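Local coordinates for protein endoglucanase FnCel5A (Fervidobacterium nodosum, PDB 3RJY) that probably hydrolyses internal beta-1,4-glucosidic bonds of cellulose, as a hyperthermophilic endo-beta-1,4-glucanase of glycosyl hydrolase family 5, at residues 61-66 with 102-107. Sequence-based numbering, arbitrary orientation.
Sequences PIRWSA and CHHFEE. With GLC (alpha-D-glucopyranose), chain D.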
loop_
_atom_site.group_PDB
_atom_site.type_symbol
_atom_site.label_atom_id
_atom_site.label_comp_id
_atom_site.label_asym_id
_atom_site.label_seq_id
_atom_site.Cartn_x
_atom_site.Cartn_y
_atom_site.Cartn_z
ATOM N N PRO A 61 -5.906 3.034 -0.087
ATOM C CA PRO A 61 -5.427 4.183 0.686
ATOM C C PRO A 61 -6.612 5.062 1.140
ATOM O O PRO A 61 -7.492 5.391 0.327
ATOM C CB PRO A 61 -4.547 4.943 -0.312
ATOM C CG PRO A 61 -4.207 3.929 -1.417
ATOM C CD PRO A 61 -5.382 3.026 -1.471
ATOM N N ILE A 62 -6.621 5.427 2.426
ATOM C CA ILE A 62 -7.672 6.262 3.007
ATOM C C ILE A 62 -7.054 7.366 3.886
ATOM O O ILE A 62 -6.265 7.080 4.791
ATOM C CB ILE A 62 -8.707 5.430 3.815
ATOM C CG1 ILE A 62 -9.297 4.303 2.946
ATOM C CG2 ILE A 62 -9.832 6.342 4.319
ATOM C CD1 ILE A 62 -10.068 3.190 3.695
ATOM N N ARG A 63 -7.376 8.625 3.572
ATOM C CA ARG A 63 -6.962 9.754 4.408
ATOM C C ARG A 63 -8.018 9.999 5.482
ATOM O O ARG A 63 -8.812 10.945 5.381
ATOM C CB ARG A 63 -6.721 11.024 3.573
ATOM C CG ARG A 63 -6.058 12.142 4.351
ATOM C CD ARG A 63 -6.118 13.493 3.627
ATOM N NE ARG A 63 -5.589 13.434 2.268
ATOM C CZ ARG A 63 -4.567 14.146 1.808
ATOM N NH1 ARG A 63 -3.930 15.025 2.586
ATOM N NH2 ARG A 63 -4.189 13.977 0.549
ATOM N N TRP A 64 -8.026 9.145 6.511
ATOM C CA TRP A 64 -9.007 9.270 7.591
ATOM C C TRP A 64 -8.887 10.633 8.260
ATOM O O TRP A 64 -9.889 11.216 8.705
ATOM C CB TRP A 64 -8.817 8.176 8.657
ATOM C CG TRP A 64 -9.040 6.759 8.168
ATOM C CD1 TRP A 64 -8.077 5.853 7.819
ATOM C CD2 TRP A 64 -10.292 6.098 7.999
ATOM N NE1 TRP A 64 -8.652 4.675 7.438
ATOM C CE2 TRP A 64 -10.015 4.795 7.536
ATOM C CE3 TRP A 64 -11.627 6.481 8.179
ATOM C CZ2 TRP A 64 -11.029 3.868 7.254
ATOM C CZ3 TRP A 64 -12.633 5.557 7.906
ATOM C CH2 TRP A 64 -12.326 4.267 7.460
ATOM N N SER A 65 -7.655 11.125 8.334
ATOM C CA SER A 65 -7.338 12.367 9.047
ATOM C C SER A 65 -8.028 13.615 8.473
ATOM O O SER A 65 -8.090 14.645 9.135
ATOM C CB SER A 65 -5.829 12.572 9.082
ATOM O OG SER A 65 -5.355 12.831 7.774
ATOM N N ALA A 66 -8.554 13.513 7.251
ATOM C CA ALA A 66 -9.295 14.620 6.653
ATOM C C ALA A 66 -10.797 14.432 6.858
ATOM O O ALA A 66 -11.599 15.225 6.379
ATOM C CB ALA A 66 -8.948 14.781 5.175
ATOM N N CYS A 102 -4.432 3.877 6.807
ATOM C CA CYS A 102 -4.451 5.321 7.004
ATOM C C CYS A 102 -3.302 5.899 6.154
ATOM O O CYS A 102 -2.182 5.413 6.225
ATOM C CB CYS A 102 -4.307 5.681 8.486
ATOM S SG CYS A 102 -4.626 7.438 8.841
ATOM N N HIS A 103 -3.594 6.908 5.337
ATOM C CA HIS A 103 -2.685 7.366 4.281
ATOM C C HIS A 103 -2.673 8.904 4.264
ATOM O O HIS A 103 -3.729 9.533 4.396
ATOM C CB HIS A 103 -3.249 6.856 2.945
ATOM C CG HIS A 103 -2.231 6.555 1.885
ATOM N ND1 HIS A 103 -1.653 7.531 1.100
ATOM C CD2 HIS A 103 -1.767 5.374 1.409
ATOM C CE1 HIS A 103 -0.843 6.969 0.220
ATOM N NE2 HIS A 103 -0.900 5.659 0.381
ATOM N N HIS A 104 -1.503 9.510 4.094
ATOM C CA HIS A 104 -1.397 10.989 3.953
ATOM C C HIS A 104 -1.900 11.773 5.195
ATOM O O HIS A 104 -2.638 12.768 5.080
ATOM C CB HIS A 104 -2.123 11.488 2.690
ATOM C CG HIS A 104 -1.511 11.045 1.390
ATOM N ND1 HIS A 104 -0.153 10.890 1.210
ATOM C CD2 HIS A 104 -2.081 10.749 0.196
ATOM C CE1 HIS A 104 0.084 10.502 -0.034
ATOM N NE2 HIS A 104 -1.069 10.421 -0.672
ATOM N N PHE A 105 -1.511 11.306 6.379
ATOM C CA PHE A 105 -1.822 11.998 7.626
ATOM C C PHE A 105 -0.675 12.997 7.812
ATOM O O PHE A 105 0.324 12.692 8.459
ATOM C CB PHE A 105 -1.877 10.976 8.766
ATOM C CG PHE A 105 -2.453 11.501 10.073
ATOM C CD1 PHE A 105 -2.781 10.601 11.090
ATOM C CD2 PHE A 105 -2.658 12.868 10.295
ATOM C CE1 PHE A 105 -3.295 11.050 12.300
ATOM C CE2 PHE A 105 -3.179 13.324 11.495
ATOM C CZ PHE A 105 -3.498 12.416 12.503
ATOM N N GLU A 106 -0.817 14.170 7.195
ATOM C CA GLU A 106 0.277 15.160 7.096
ATOM C C GLU A 106 0.792 15.667 8.445
ATOM O O GLU A 106 1.990 15.862 8.609
ATOM C CB GLU A 106 -0.147 16.330 6.211
ATOM C CG GLU A 106 -0.553 15.897 4.796
ATOM C CD GLU A 106 -1.138 17.020 3.951
ATOM O OE1 GLU A 106 -1.403 18.116 4.485
ATOM O OE2 GLU A 106 -1.342 16.806 2.735
ATOM N N GLU A 107 -0.119 15.855 9.402
ATOM C CA GLU A 107 0.225 16.319 10.749
ATOM C C GLU A 107 1.079 15.303 11.524
ATOM O O GLU A 107 2.002 15.686 12.243
ATOM C CB GLU A 107 -1.040 16.664 11.543
ATOM C CG GLU A 107 -1.880 17.804 10.973
ATOM C CD GLU A 107 -2.913 17.351 9.957
ATOM O OE1 GLU A 107 -2.847 16.203 9.443
ATOM O OE2 GLU A 107 -3.809 18.157 9.663
HETATM C C1 GLC D . 1.293 8.036 -3.845
HETATM C C2 GLC D . 2.234 6.884 -4.247
HETATM C C3 GLC D . 3.578 7.374 -4.768
HETATM C C4 GLC D . 3.448 8.441 -5.854
HETATM C C5 GLC D . 2.357 9.456 -5.534
HETATM C C6 GLC D . 1.334 9.664 -6.676
HETATM O O1 GLC D . 0.873 7.932 -2.477
HETATM O O2 GLC D . 2.428 5.997 -3.174
HETATM O O3 GLC D . 4.237 6.271 -5.326
HETATM O O4 GLC D . 4.656 9.164 -5.942
HETATM O O5 GLC D . 1.848 9.309 -4.193
HETATM O O6 GLC D . 1.013 8.609 -7.582
HETATM O O HOH W 1 -4.949 10.281 7.183
HETATM O O HOH W 2 -4.629 15.448 7.542
#
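P61 CB sits over one face of the H103 imidazole, offset toward the rim, a CH-pi contact 3.6 Å from the ring centroid; at the edge of that ring lies glucose O1, 3.3 Å from H103 CE1. The H104 ring has H103 ND1 over the centre of one face. Over one face of the R63 guanidinium comes H104 CB, 3.7 Å from CZ, while in its plane NH1 donates to E106 OE2 at 3.1 Å in a salt bridge. NH1 meets OE2 from above the carboxylate plane, the guanidinium and carboxylate planes standing 73° apart. The F105 ring takes S65 CB on one face. I62 CG2 lies over one face of the W64 indole, which meets C102 CA in its plane, with C102 SG also beside the edge. R63 passes H104 CB and reaches E106 because its CG stands anti to the backbone N (chi1 -170°) and the chain kinks at chi3 (-54°). NH2 binds E31 O. S65 OG holds two waters, one donating to H103 O and the other to E107 OE1. Backbones join through H103 N to I62 O at 2.7 Å. With an alanine here in place of R63, E106 would probably lose its charged mate, E31 O this donor and H104 CB its cover. The segments follow neighbouring strands 57-60 and 97-101 of the TIM barrel, at their C-terminal ends, where this fold carries its active site. H103 turns its edge to O1, while H104 CE1 lies 3.6 Å from the same O1; P61 packs against H103 and R63 against H104, and so they probably limit how far these pocket histidines can shift.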